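Local coordinates for GGDEF family protein (Vibrio cholerae, PDB 5GZS) that probably makes cyclic di-GMP as a diguanylate cyclase and binds arginine in its periplasmic portion, which resembles bacterial solute-binding proteins, at residues Lys7-Ala12 and Val35-Phe40; Asp13-Arg18 and Glu197-Tyr202; Arg224-Lys229 and Ser285-Ala290; Asp279-Lys284 and Gly416-Pro421. One frame throughout, in Å; residues are numbered along the deposited sequence.

From the N terminus, strand 6-10, helix 15-28 and strand 32-36 form a beta-alpha-beta unit, and contact 1 closes it by pairing its two strands beside the bound arginine. Contact 2 crosses contact 1: it starts at the helix inside that loop and ends on the long helix 189-218, closing 178 intervening residues. The two touch where Thr17 packs on Val8 and Thr10. After that helix the chain builds a second region. There contact 3, whose nearest atoms are about 35 Å from contact 1, pairs strands 226-230 and 288-292, and contact 4, crossing it, ties helix 277-282 to strand 414-417. Strands 288-292 and 414-417 are sheet neighbours, so contacts 3 and 4 join.

Contact 1 of 4, residues Lys7-Ala12 and Val35-Phe40; sequences KVATEA and VNYPSF. With ARG (arginine), chain B.
A beta-alpha-beta unit, whose two parallel strands pair through Ala9 with Val35 and Thr10 with Asn36, opens at its end into the arginine site. Val35 N donates to Val8 O (2.9 Å), Thr10 N to Val35 O, and Tyr37 N to Thr10 O (2.7 Å), the last being almost straight at 173°. On the face of Ala9 and Val35, the methyl CB of Ala9 approaches Tyr37 CE2 at 3.6 Å, obliquely to the ring, which Ile43 of helix 40-49 also touches. Where the strands end, the chain supplies two residues of the arginine pocket, Glu11 and Phe40, as in the solute-binding proteins of this family, whose pockets are built from such strand-to-helix turns. The CG of Glu11, anti to the backbone N (chi1 -158°), rests 3.4 Å from Tyr37 O, and after a bend at the next torsion the Glu11 chain crosses that of Phe40 at about a right angle, with carboxylate and ring planes 50° apart. OE2 of Glu11 then accepts a hydrogen bond from NH2 of the arginine at 3.0 Å, while OE1 takes one from a water 2.6 Å away that also donates to Pro38 O; the two carboxylate oxygens are thus gripped by different partners. Phe40 supplies an apolar wall: the ligand CG stands 3.5 Å above one face of its ring, offset toward the rim. Thr59, Thr102, Glu77, Asn57 and Arg64 complete the polar hold on the ligand. Helix 40-49 starts here, with Ser39 as its N-cap and the Ser39 hydroxyl bonded to Asn41 N.

Contact 2 of 4, residues Asp13-Arg18 and Glu197-Tyr202; sequences DDVVTR and ESIQKY
Ile199 is met first on helix 189-218, and its CG1 branch lies across Val16 at about a right angle: Val16 CG2 is 3.7 Å from Ile199 CD1. The same CD1 also reaches Val15 CG2, at 4.0 Å, so that one methyl is shared by two successive valines of helix 15-28. One turn on, Tyr202 holds its ring anti to the backbone N (chi1 178°), which stretches the phenol out toward the other helix. Val15 CG2 sits over the centre of this ring in a CH-pi contact, 3.7 Å from the centroid and only 5° off the ring normal. Beyond the methyl, Tyr202 OH donates to the syn lone pair of Asp13 OD2 (2.5 Å), with carboxylate and ring planes 47° apart. Asp13 spends its other oxygen on Arg18: NH1 of Arg18 reaches Asp13 OD1 at 2.6 Å from above the carboxylate plane, a salt bridge that would steady the acceptor of the tyrosine. Lys145 NZ is a second partner of Tyr202 OH. Asp14 serves as N-cap of helix 15-28, accepting a weak bond from Thr17 N, so the whole is an N-capped helix start docked by apolar contacts of Val15 and Val16 and one phenol-carboxylate bond onto a long neighbouring helix.

Contact 3 of 4, residues Arg224-Lys229 and Ser285-Ala290; sequences RVLRVK and SIDILA
Asp287 meets Arg224 and Arg227 with both carboxylate oxygens at the foot of a parallel strand pair. Its OD1 forms a salt bridge with Arg224 NH2 at 2.8 Å; the arginine chain runs extended from CG to NE to get there, and with guanidinium and carboxylate planes 73° apart it is a single-nitrogen contact. OD2 offers its anti lone pair to Arg227 N (2.7 Å, 159°), so a side-chain oxygen satisfies the backbone amide. The carbonyl of Arg227 serves two donors, Ile288 N at 3.0 Å in the carbonyl plane and Asp287 N at 2.9 Å, slightly tilted from it. Regular pairing follows: Lys229 N donates to Ile288 O, and Ala290 N to Lys229 O. Val228 in between turns its backbone the other way, to Glu265 and Val267 on the far neighbour. Bent at its third torsion (chi3 83°), the Arg227 chain brings NH1 back to Ser285 O, a weak bond. Lys229 lays its aliphatic part over Ile286, CE standing 3.7 Å from Ile286 CG2, and sends NZ on to Gln271. On the face of Val228 and Ile288 the two side chains lie side by side, Val228 CG1 to Ile288 CG2 at 3.7 Å, and helix 421-435 covers Leu226 and Ile288. Strand 226-230 thus lies between 264-266 and 288-292, with antiparallel 414-417 next, the 2-1-3-5-4 order of a lobe of the type II periplasmic solute-binding fold.

Contact 4 of 4, residues Asp279-Lys284 and Gly416-Pro421; sequences DDLQDK and GFAKNP
Leu281 and Lys284, at the end of helix 277-282, straddle Ala418 from two directions. Leu281 has CG anti to its own amide nitrogen (chi1 -166°), and the next torsion, 62°, points CD1 at the backbone of Ala418: it lies 3.6 Å from Ala418 N and 4.0 Å from Ala418 CB. The other branch, CD2, lies on the Gly416 backbone, 4.3 Å from Gly416 C; Leu289 of the adjoining strand touches Leu281 too. Lys284 leaves the helix with positive phi in a Schellman motif. Bends at its second and fourth torsions (chi2 -54°) fold the chain back along the opposing loop, so that CD rests 3.9 Å from Ala418 CB. The same carbon stands 4.0 Å from Asn420 ND2, the two chains running alongside with opposite headings, while NZ remains 3.6 Å from Lys419 O. Asn420 OD1 caps Gly423 N, which keeps the amide turned to the next helix, and Lys419 sits at the centre of an inverse gamma turn. A Schellman-terminated helix is thereby packed against the end of strand 414-417 and the N-capped start of helix 421-435, a helix-on-sheet layer of an alpha/beta domain.

Contact 1 of 4, residues Lys7-Ala12 and Val35-Phe40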
loop_
_atom_site.group_PDB
_atom_site.type_symbol
_atom_site.label_atom_id
_atom_site.label_comp_id
_atom_site.label_asym_id
_atom_site.label_seq_id
_atom_site.Cartn_x
_atom_site.Cartn_y
_atom_site.Cartn_z
ATOM N N LYS A 7 -25.501 37.968 -9.270
ATOM C CA LYS A 7 -24.637 37.967 -8.105
ATOM C C LYS A 7 -23.956 36.619 -7.959
ATOM O O LYS A 7 -24.615 35.603 -7.727
ATOM C CB LYS A 7 -25.441 38.281 -6.855
ATOM C CG LYS A 7 -26.281 39.523 -6.958
ATOM C CD LYS A 7 -25.496 40.797 -6.727
ATOM C CE LYS A 7 -26.476 41.976 -6.656
ATOM N NZ LYS A 7 -25.856 43.260 -6.235
ATOM N N VAL A 8 -22.640 36.589 -8.112
ATOM C CA VAL A 8 -21.934 35.330 -7.918
ATOM C C VAL A 8 -21.025 35.413 -6.688
ATOM O O VAL A 8 -20.317 36.407 -6.463
ATOM C CB VAL A 8 -21.152 34.918 -9.182
ATOM C CG1 VAL A 8 -21.467 35.879 -10.336
ATOM C CG2 VAL A 8 -19.661 34.807 -8.916
ATOM N N ALA A 9 -21.104 34.363 -5.875
ATOM C CA ALA A 9 -20.496 34.322 -4.552
ATOM C C ALA A 9 -19.012 34.035 -4.601
ATOM O O ALA A 9 -18.558 33.255 -5.445
ATOM C CB ALA A 9 -21.195 33.268 -3.691
ATOM N N THR A 10 -18.269 34.633 -3.683
ATOM C CA THR A 10 -16.869 34.301 -3.491
ATOM C C THR A 10 -16.400 34.254 -2.040
ATOM O O THR A 10 -16.812 35.039 -1.224
ATOM C CB THR A 10 -15.936 35.239 -4.255
ATOM O OG1 THR A 10 -15.972 36.534 -3.684
ATOM C CG2 THR A 10 -16.352 35.336 -5.656
ATOM N N GLU A 11 -15.495 33.321 -1.759
ATOM C CA GLU A 11 -14.897 33.191 -0.434
ATOM C C GLU A 11 -13.375 33.321 -0.505
ATOM O O GLU A 11 -12.702 32.508 -1.138
ATOM C CB GLU A 11 -15.284 31.854 0.199
ATOM C CG GLU A 11 -15.172 31.831 1.715
ATOM C CD GLU A 11 -14.559 30.545 2.234
ATOM O OE1 GLU A 11 -13.965 30.569 3.333
ATOM O OE2 GLU A 11 -14.671 29.510 1.543
ATOM N N ALA A 12 -12.844 34.348 0.151
ATOM C CA ALA A 12 -11.431 34.603 0.166
ATOM C C ALA A 12 -10.946 34.808 -1.259
ATOM O O ALA A 12 -11.616 35.416 -2.034
ATOM C CB ALA A 12 -10.710 33.456 0.827
ATOM N N VAL A 35 -19.684 38.826 -4.985
ATOM C CA VAL A 35 -20.043 39.114 -3.599
ATOM C C VAL A 35 -19.182 38.308 -2.623
ATOM O O VAL A 35 -19.284 37.079 -2.582
ATOM C CB VAL A 35 -21.541 38.829 -3.376
ATOM C CG1 VAL A 35 -21.941 39.039 -1.935
ATOM C CG2 VAL A 35 -22.361 39.730 -4.278
ATOM N N ASN A 36 -18.309 38.978 -1.864
ATOM C CA ASN A 36 -17.486 38.274 -0.865
ATOM C C ASN A 36 -18.352 37.737 0.266
ATOM O O ASN A 36 -19.156 38.469 0.847
ATOM C CB ASN A 36 -16.398 39.191 -0.289
ATOM C CG ASN A 36 -15.323 38.417 0.532
ATOM O OD1 ASN A 36 -15.611 37.404 1.174
ATOM N ND2 ASN A 36 -14.083 38.911 0.505
ATOM N N TYR A 37 -18.205 36.450 0.558
ATOM C CA TYR A 37 -18.819 35.858 1.743
ATOM C C TYR A 37 -17.715 35.424 2.682
ATOM O O TYR A 37 -16.745 34.792 2.265
ATOM C CB TYR A 37 -19.705 34.676 1.375
ATOM C CG TYR A 37 -21.013 35.086 0.758
ATOM C CD1 TYR A 37 -22.115 35.361 1.557
ATOM C CD2 TYR A 37 -21.150 35.219 -0.626
ATOM C CE1 TYR A 37 -23.328 35.748 0.996
ATOM C CE2 TYR A 37 -22.354 35.602 -1.190
ATOM C CZ TYR A 37 -23.439 35.866 -0.367
ATOM O OH TYR A 37 -24.641 36.241 -0.895
ATOM N N PRO A 38 -17.846 35.755 3.963
ATOM C CA PRO A 38 -16.749 35.441 4.891
ATOM C C PRO A 38 -16.548 33.934 5.123
ATOM O O PRO A 38 -15.502 33.537 5.651
ATOM C CB PRO A 38 -17.176 36.141 6.178
ATOM C CG PRO A 38 -18.674 36.238 6.072
ATOM C CD PRO A 38 -18.988 36.406 4.625
ATOM N N SER A 39 -17.525 33.116 4.731
ATOM C CA SER A 39 -17.425 31.664 4.893
ATOM C C SER A 39 -18.136 30.878 3.790
ATOM O O SER A 39 -19.134 31.326 3.204
ATOM C CB SER A 39 -17.986 31.248 6.257
ATOM O OG SER A 39 -18.408 29.890 6.253
ATOM N N PHE A 40 -17.627 29.687 3.524
ATOM C CA PHE A 40 -18.185 28.846 2.475
ATOM C C PHE A 40 -19.626 28.441 2.762
ATOM O O PHE A 40 -20.427 28.232 1.852
ATOM C CB PHE A 40 -17.326 27.601 2.294
ATOM C CG PHE A 40 -18.020 26.480 1.582
ATOM C CD1 PHE A 40 -18.080 26.454 0.202
ATOM C CD2 PHE A 40 -18.597 25.449 2.293
ATOM C CE1 PHE A 40 -18.693 25.426 -0.445
ATOM C CE2 PHE A 40 -19.220 24.412 1.648
ATOM C CZ PHE A 40 -19.262 24.398 0.276
HETATM N N ARG B . -15.933 21.712 -3.077
HETATM C CA ARG B . -16.087 21.374 -1.670
HETATM C C ARG B . -17.546 21.486 -1.242
HETATM O O ARG B . -17.982 20.858 -0.279
HETATM C CB ARG B . -15.216 22.275 -0.812
HETATM C CG ARG B . -15.597 23.741 -0.865
HETATM C CD ARG B . -14.470 24.548 -0.258
HETATM N NE ARG B . -14.787 25.957 -0.175
HETATM C CZ ARG B . -14.793 26.779 -1.216
HETATM N NH1 ARG B . -14.510 26.325 -2.433
HETATM N NH2 ARG B . -15.099 28.052 -1.035
HETATM O OXT ARG B . -18.324 22.209 -1.854
HETATM O O HOH W 1 -12.653 32.382 4.641
#

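Contact 2 of 4, residues Asp13-Arg18 and Glu197-Tyr202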
loop_
_atom_site.group_PDB
_atom_site.type_symbol
_atom_site.label_atom_id
_atom_site.label_comp_id
_atom_site.label_asym_id
_atom_site.label_seq_id
_atom_site.Cartn_x
_atom_site.Cartn_y
_atom_site.Cartn_z
ATOM N N ASP A 13 -9.757 34.333 -1.576
ATOM C CA ASP A 13 -9.165 34.494 -2.891
ATOM C C ASP A 13 -9.719 33.446 -3.805
ATOM O O ASP A 13 -9.177 32.387 -3.921
ATOM C CB ASP A 13 -7.664 34.329 -2.805
ATOM C CG ASP A 13 -6.970 34.748 -4.039
ATOM O OD1 ASP A 13 -7.464 35.609 -4.728
ATOM O OD2 ASP A 13 -5.904 34.239 -4.325
ATOM N N ASP A 14 -10.818 33.751 -4.457
ATOM C CA ASP A 14 -11.524 32.769 -5.231
ATOM C C ASP A 14 -11.135 32.900 -6.668
ATOM O O ASP A 14 -11.870 33.402 -7.459
ATOM C CB ASP A 14 -13.004 32.968 -5.045
ATOM C CG ASP A 14 -13.769 31.740 -5.259
ATOM O OD1 ASP A 14 -13.368 30.947 -6.091
ATOM O OD2 ASP A 14 -14.796 31.579 -4.620
ATOM N N VAL A 15 -9.949 32.438 -6.985
ATOM C CA VAL A 15 -9.373 32.703 -8.243
ATOM C C VAL A 15 -10.083 31.949 -9.340
ATOM O O VAL A 15 -10.169 32.415 -10.432
ATOM C CB VAL A 15 -7.867 32.452 -8.198
ATOM C CG1 VAL A 15 -7.576 31.185 -7.480
ATOM C CG2 VAL A 15 -7.261 32.430 -9.566
ATOM N N VAL A 16 -10.618 30.789 -9.034
ATOM C CA VAL A 16 -11.300 30.033 -10.080
ATOM C C VAL A 16 -12.671 30.633 -10.393
ATOM O O VAL A 16 -13.153 30.533 -11.527
ATOM C CB VAL A 16 -11.439 28.536 -9.701
ATOM C CG1 VAL A 16 -12.247 27.773 -10.722
ATOM C CG2 VAL A 16 -10.060 27.894 -9.565
ATOM N N THR A 17 -13.284 31.291 -9.417
ATOM C CA THR A 17 -14.595 31.887 -9.648
ATOM C C THR A 17 -14.443 33.130 -10.513
ATOM O O THR A 17 -15.243 33.387 -11.418
ATOM C CB THR A 17 -15.306 32.244 -8.319
ATOM O OG1 THR A 17 -15.500 31.055 -7.544
ATOM C CG2 THR A 17 -16.664 32.882 -8.578
ATOM N N ARG A 18 -13.394 33.890 -10.226
ATOM C CA ARG A 18 -13.004 35.033 -11.035
ATOM C C ARG A 18 -12.643 34.631 -12.458
ATOM O O ARG A 18 -13.196 35.195 -13.418
ATOM C CB ARG A 18 -11.836 35.748 -10.388
ATOM C CG ARG A 18 -12.266 36.691 -9.332
ATOM C CD ARG A 18 -11.339 36.674 -8.181
ATOM N NE ARG A 18 -9.928 36.668 -8.545
ATOM C CZ ARG A 18 -8.995 36.251 -7.692
ATOM N NH1 ARG A 18 -9.379 35.803 -6.495
ATOM N NH2 ARG A 18 -7.707 36.247 -8.029
ATOM N N GLU A 197 -4.559 25.251 -17.052
ATOM C CA GLU A 197 -3.247 25.830 -17.003
ATOM C C GLU A 197 -3.205 27.073 -16.145
ATOM O O GLU A 197 -2.243 27.252 -15.386
ATOM C CB GLU A 197 -2.753 26.146 -18.398
ATOM C CG GLU A 197 -2.872 25.016 -19.357
ATOM C CD GLU A 197 -2.548 25.445 -20.746
ATOM O OE1 GLU A 197 -2.097 26.597 -20.895
ATOM O OE2 GLU A 197 -2.763 24.649 -21.678
ATOM N N SER A 198 -4.210 27.937 -16.214
ATOM C CA SER A 198 -4.002 29.225 -15.534
ATOM C C SER A 198 -4.070 29.039 -14.032
ATOM O O SER A 198 -3.293 29.631 -13.316
ATOM C CB SER A 198 -4.988 30.313 -16.018
ATOM O OG SER A 198 -6.323 30.096 -15.603
ATOM N N ILE A 199 -4.967 28.172 -13.565
ATOM C CA ILE A 199 -5.077 27.912 -12.144
ATOM C C ILE A 199 -3.840 27.199 -11.604
ATOM O O ILE A 199 -3.351 27.520 -10.514
ATOM C CB ILE A 199 -6.309 27.061 -11.810
ATOM C CG1 ILE A 199 -7.563 27.734 -12.325
ATOM C CG2 ILE A 199 -6.405 26.848 -10.315
ATOM C CD1 ILE A 199 -7.635 29.217 -11.988
ATOM N N GLN A 200 -3.347 26.221 -12.363
ATOM C CA GLN A 200 -2.122 25.511 -11.961
ATOM C C GLN A 200 -0.958 26.493 -11.837
ATOM O O GLN A 200 -0.243 26.514 -10.838
ATOM C CB GLN A 200 -1.791 24.422 -12.967
ATOM C CG GLN A 200 -0.415 23.869 -12.851
ATOM C CD GLN A 200 -0.401 22.539 -12.166
ATOM O OE1 GLN A 200 -0.790 22.412 -11.001
ATOM N NE2 GLN A 200 0.013 21.510 -12.905
ATOM N N LYS A 201 -0.819 27.339 -12.849
ATOM C CA LYS A 201 0.194 28.371 -12.892
ATOM C C LYS A 201 0.016 29.300 -11.705
ATOM O O LYS A 201 0.989 29.731 -11.076
ATOM C CB LYS A 201 0.098 29.142 -14.233
ATOM C CG LYS A 201 1.035 30.351 -14.392
ATOM C CD LYS A 201 2.486 29.974 -14.070
ATOM C CE LYS A 201 3.498 31.018 -14.550
ATOM N NZ LYS A 201 4.562 31.366 -13.547
ATOM N N TYR A 202 -1.245 29.591 -11.391
ATOM C CA TYR A 202 -1.543 30.576 -10.381
ATOM C C TYR A 202 -1.104 30.061 -9.046
ATOM O O TYR A 202 -0.394 30.754 -8.348
ATOM C CB TYR A 202 -3.021 30.924 -10.377
ATOM C CG TYR A 202 -3.424 31.923 -9.313
ATOM C CD1 TYR A 202 -3.725 31.511 -8.017
ATOM C CD2 TYR A 202 -3.528 33.277 -9.609
ATOM C CE1 TYR A 202 -4.105 32.419 -7.044
ATOM C CE2 TYR A 202 -3.906 34.198 -8.631
ATOM C CZ TYR A 202 -4.198 33.758 -7.362
ATOM O OH TYR A 202 -4.585 34.659 -6.411
#

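Contact 3 of 4, residues Arg224-Lys229 and Ser285-Ala290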
loop_
_atom_site.group_PDB
_atom_site.type_symbol
_atom_site.label_atom_id
_atom_site.label_comp_id
_atom_site.label_asym_id
_atom_site.label_seq_id
_atom_site.Cartn_x
_atom_site.Cartn_y
_atom_site.Cartn_z
ATOM N N ARG A 224 26.432 30.845 -5.032
ATOM C CA ARG A 224 27.317 29.699 -4.970
ATOM C C ARG A 224 26.838 28.556 -5.875
ATOM O O ARG A 224 25.681 28.128 -5.803
ATOM C CB ARG A 224 27.453 29.219 -3.532
ATOM C CG ARG A 224 27.941 27.807 -3.429
ATOM C CD ARG A 224 28.521 27.537 -2.074
ATOM N NE ARG A 224 29.177 26.236 -2.067
ATOM C CZ ARG A 224 29.775 25.718 -1.006
ATOM N NH1 ARG A 224 29.797 26.396 0.138
ATOM N NH2 ARG A 224 30.347 24.527 -1.089
ATOM N N VAL A 225 27.728 28.068 -6.735
ATOM C CA VAL A 225 27.388 26.946 -7.611
ATOM C C VAL A 225 27.503 25.608 -6.879
ATOM O O VAL A 225 28.603 25.122 -6.626
ATOM C CB VAL A 225 28.286 26.921 -8.857
ATOM C CG1 VAL A 225 27.940 25.723 -9.738
ATOM C CG2 VAL A 225 28.156 28.243 -9.635
ATOM N N LEU A 226 26.367 25.019 -6.530
ATOM C CA LEU A 226 26.355 23.732 -5.853
ATOM C C LEU A 226 26.901 22.616 -6.730
ATOM O O LEU A 226 26.408 22.408 -7.837
ATOM C CB LEU A 226 24.933 23.386 -5.426
ATOM C CG LEU A 226 24.297 24.385 -4.460
ATOM C CD1 LEU A 226 22.927 23.879 -4.038
ATOM C CD2 LEU A 226 25.215 24.591 -3.248
ATOM N N ARG A 227 27.893 21.881 -6.238
ATOM C CA ARG A 227 28.412 20.727 -6.986
ATOM C C ARG A 227 27.667 19.428 -6.649
ATOM O O ARG A 227 27.544 19.041 -5.491
ATOM C CB ARG A 227 29.912 20.566 -6.741
ATOM C CG ARG A 227 30.667 21.847 -7.081
ATOM C CD ARG A 227 32.184 21.736 -6.907
ATOM N NE ARG A 227 32.848 21.127 -8.058
ATOM C CZ ARG A 227 33.237 19.863 -8.077
ATOM N NH1 ARG A 227 33.027 19.105 -7.009
ATOM N NH2 ARG A 227 33.822 19.359 -9.152
ATOM N N VAL A 228 27.147 18.761 -7.711
ATOM C CA VAL A 228 26.291 17.590 -7.599
ATOM C C VAL A 228 26.981 16.382 -8.245
ATOM O O VAL A 228 27.612 16.513 -9.293
ATOM C CB VAL A 228 24.976 17.849 -8.372
ATOM C CG1 VAL A 228 23.941 16.771 -8.102
ATOM C CG2 VAL A 228 24.406 19.191 -8.002
ATOM N N LYS A 229 26.878 15.206 -7.629
ATOM C CA LYS A 229 27.309 13.976 -8.304
ATOM C C LYS A 229 26.186 12.967 -8.374
ATOM O O LYS A 229 25.390 12.850 -7.437
ATOM C CB LYS A 229 28.535 13.339 -7.648
ATOM C CG LYS A 229 29.774 14.100 -7.937
ATOM C CD LYS A 229 31.006 13.213 -7.930
ATOM C CE LYS A 229 32.246 14.081 -8.174
ATOM N NZ LYS A 229 33.496 13.315 -8.237
ATOM N N SER A 285 33.995 17.676 -0.972
ATOM C CA SER A 285 34.523 18.120 -2.275
ATOM C C SER A 285 33.368 18.336 -3.267
ATOM O O SER A 285 33.520 19.037 -4.264
ATOM C CB SER A 285 35.566 17.125 -2.830
ATOM O OG SER A 285 35.092 15.776 -2.839
ATOM N N ILE A 286 32.217 17.733 -2.964
ATOM C CA ILE A 286 30.945 18.034 -3.629
ATOM C C ILE A 286 29.924 18.364 -2.544
ATOM O O ILE A 286 30.153 18.047 -1.375
ATOM C CB ILE A 286 30.444 16.863 -4.471
ATOM C CG1 ILE A 286 30.034 15.715 -3.547
ATOM C CG2 ILE A 286 31.534 16.399 -5.431
ATOM C CD1 ILE A 286 29.327 14.557 -4.236
ATOM N N ASP A 287 28.813 19.000 -2.919
ATOM C CA ASP A 287 27.760 19.370 -1.964
ATOM C C ASP A 287 26.569 18.381 -1.944
ATOM O O ASP A 287 25.972 18.134 -0.906
ATOM C CB ASP A 287 27.226 20.763 -2.276
ATOM C CG ASP A 287 28.316 21.779 -2.476
ATOM O OD1 ASP A 287 29.067 22.063 -1.530
ATOM O OD2 ASP A 287 28.438 22.299 -3.603
ATOM N N ILE A 288 26.220 17.828 -3.094
ATOM C CA ILE A 288 25.013 17.029 -3.204
ATOM C C ILE A 288 25.290 15.702 -3.874
ATOM O O ILE A 288 26.044 15.633 -4.837
ATOM C CB ILE A 288 23.951 17.782 -4.002
ATOM C CG1 ILE A 288 23.370 18.907 -3.163
ATOM C CG2 ILE A 288 22.857 16.844 -4.536
ATOM C CD1 ILE A 288 22.579 19.921 -4.002
ATOM N N LEU A 289 24.684 14.643 -3.376
ATOM C CA LEU A 289 24.886 13.349 -4.007
ATOM C C LEU A 289 23.564 12.611 -4.033
ATOM O O LEU A 289 22.846 12.557 -3.027
ATOM C CB LEU A 289 25.960 12.525 -3.281
ATOM C CG LEU A 289 26.033 11.032 -3.619
ATOM C CD1 LEU A 289 26.210 10.820 -5.097
ATOM C CD2 LEU A 289 27.150 10.309 -2.876
ATOM N N ALA A 290 23.233 12.062 -5.196
ATOM C CA ALA A 290 22.010 11.293 -5.341
ATOM C C ALA A 290 22.180 10.360 -6.519
ATOM O O ALA A 290 22.935 10.649 -7.445
ATOM C CB ALA A 290 20.803 12.208 -5.534
#

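Contact 4 of 4, residues Asp279-Lys284 and Gly416-Pro421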
loop_
_atom_site.group_PDB
_atom_site.type_symbol
_atom_site.label_atom_id
_atom_site.label_comp_id
_atom_site.label_asym_id
_atom_site.label_seq_id
_atom_site.Cartn_x
_atom_site.Cartn_y
_atom_site.Cartn_z
ATOM N N ASP A 279 32.640 9.171 -0.638
ATOM C CA ASP A 279 33.894 9.717 -0.146
ATOM C C ASP A 279 33.989 11.182 -0.557
ATOM O O ASP A 279 34.401 12.016 0.233
ATOM C CB ASP A 279 35.094 8.915 -0.675
ATOM C CG ASP A 279 35.040 7.438 -0.275
ATOM O OD1 ASP A 279 33.972 6.982 0.180
ATOM O OD2 ASP A 279 36.065 6.736 -0.421
ATOM N N ASP A 280 33.591 11.503 -1.785
ATOM C CA ASP A 280 33.597 12.892 -2.251
ATOM C C ASP A 280 32.651 13.758 -1.410
ATOM O O ASP A 280 32.909 14.953 -1.145
ATOM C CB ASP A 280 33.195 12.958 -3.722
ATOM C CG ASP A 280 34.355 12.704 -4.660
ATOM O OD1 ASP A 280 34.664 11.511 -4.932
ATOM O OD2 ASP A 280 34.942 13.717 -5.126
ATOM N N LEU A 281 31.554 13.139 -0.989
ATOM C CA LEU A 281 30.584 13.787 -0.116
ATOM C C LEU A 281 31.141 13.966 1.301
ATOM O O LEU A 281 30.970 15.026 1.927
ATOM C CB LEU A 281 29.293 12.983 -0.073
ATOM C CG LEU A 281 28.104 13.710 0.532
ATOM C CD1 LEU A 281 27.766 14.947 -0.306
ATOM C CD2 LEU A 281 26.899 12.756 0.645
ATOM N N GLN A 282 31.821 12.943 1.813
ATOM C CA GLN A 282 32.421 13.089 3.132
ATOM C C GLN A 282 33.619 14.030 3.060
ATOM O O GLN A 282 33.858 14.766 3.988
ATOM C CB GLN A 282 32.761 11.723 3.715
ATOM C CG GLN A 282 31.483 10.936 4.017
ATOM C CD GLN A 282 31.723 9.488 4.402
ATOM O OE1 GLN A 282 31.736 9.146 5.584
ATOM N NE2 GLN A 282 31.887 8.622 3.405
ATOM N N ASP A 283 34.319 14.068 1.930
ATOM C CA ASP A 283 35.393 15.050 1.694
ATOM C C ASP A 283 34.923 16.498 1.743
ATOM O O ASP A 283 35.740 17.409 1.890
ATOM C CB ASP A 283 36.037 14.851 0.308
ATOM C CG ASP A 283 36.878 13.597 0.206
ATOM O OD1 ASP A 283 36.841 12.752 1.133
ATOM O OD2 ASP A 283 37.571 13.457 -0.829
ATOM N N LYS A 284 33.625 16.703 1.547
ATOM C CA LYS A 284 33.058 18.032 1.268
ATOM C C LYS A 284 33.564 18.571 -0.080
ATOM O O LYS A 284 33.561 19.793 -0.311
ATOM C CB LYS A 284 33.372 19.053 2.386
ATOM C CG LYS A 284 33.252 18.538 3.819
ATOM C CD LYS A 284 31.896 17.899 4.099
ATOM C CE LYS A 284 31.930 17.004 5.352
ATOM N NZ LYS A 284 32.591 17.701 6.492
ATOM N N GLY A 416 21.416 13.199 -0.702
ATOM C CA GLY A 416 22.338 13.345 0.418
ATOM C C GLY A 416 23.051 14.666 0.296
ATOM O O GLY A 416 23.335 15.109 -0.821
ATOM N N PHE A 417 23.337 15.311 1.426
ATOM C CA PHE A 417 24.024 16.617 1.391
ATOM C C PHE A 417 25.174 16.540 2.328
ATOM O O PHE A 417 25.088 15.844 3.343
ATOM C CB PHE A 417 23.116 17.781 1.803
ATOM C CG PHE A 417 21.880 17.938 0.952
ATOM C CD1 PHE A 417 20.769 17.139 1.168
ATOM C CD2 PHE A 417 21.833 18.897 -0.052
ATOM C CE1 PHE A 417 19.630 17.287 0.398
ATOM C CE2 PHE A 417 20.689 19.059 -0.829
ATOM C CZ PHE A 417 19.586 18.251 -0.601
ATOM N N ALA A 418 26.257 17.227 1.982
ATOM C CA ALA A 418 27.472 17.182 2.763
ATOM C C ALA A 418 27.176 17.667 4.160
ATOM O O ALA A 418 26.378 18.593 4.353
ATOM C CB ALA A 418 28.540 18.030 2.126
ATOM N N LYS A 419 27.825 17.032 5.131
ATOM C CA LYS A 419 27.642 17.354 6.535
ATOM C C LYS A 419 28.329 18.663 6.933
ATOM O O LYS A 419 29.347 18.666 7.613
ATOM C CB LYS A 419 28.170 16.207 7.379
ATOM C CG LYS A 419 27.132 15.266 7.913
ATOM C CD LYS A 419 26.494 15.872 9.150
ATOM C CE LYS A 419 26.470 14.865 10.271
ATOM N NZ LYS A 419 25.660 13.695 9.885
ATOM N N ASN A 420 27.779 19.786 6.504
ATOM C CA ASN A 420 28.268 21.072 6.990
ATOM C C ASN A 420 27.060 22.004 7.074
ATOM O O ASN A 420 25.981 21.573 6.714
ATOM C CB ASN A 420 29.398 21.614 6.089
ATOM C CG ASN A 420 29.024 21.642 4.616
ATOM O OD1 ASN A 420 27.864 21.853 4.236
ATOM N ND2 ASN A 420 30.027 21.424 3.773
ATOM N N PRO A 421 27.236 23.253 7.574
ATOM C CA PRO A 421 26.099 24.159 7.739
ATOM C C PRO A 421 25.266 24.372 6.475
ATOM O O PRO A 421 24.032 24.278 6.536
ATOM C CB PRO A 421 26.771 25.460 8.174
ATOM C CG PRO A 421 27.954 25.010 8.962
ATOM C CD PRO A 421 28.452 23.811 8.210
#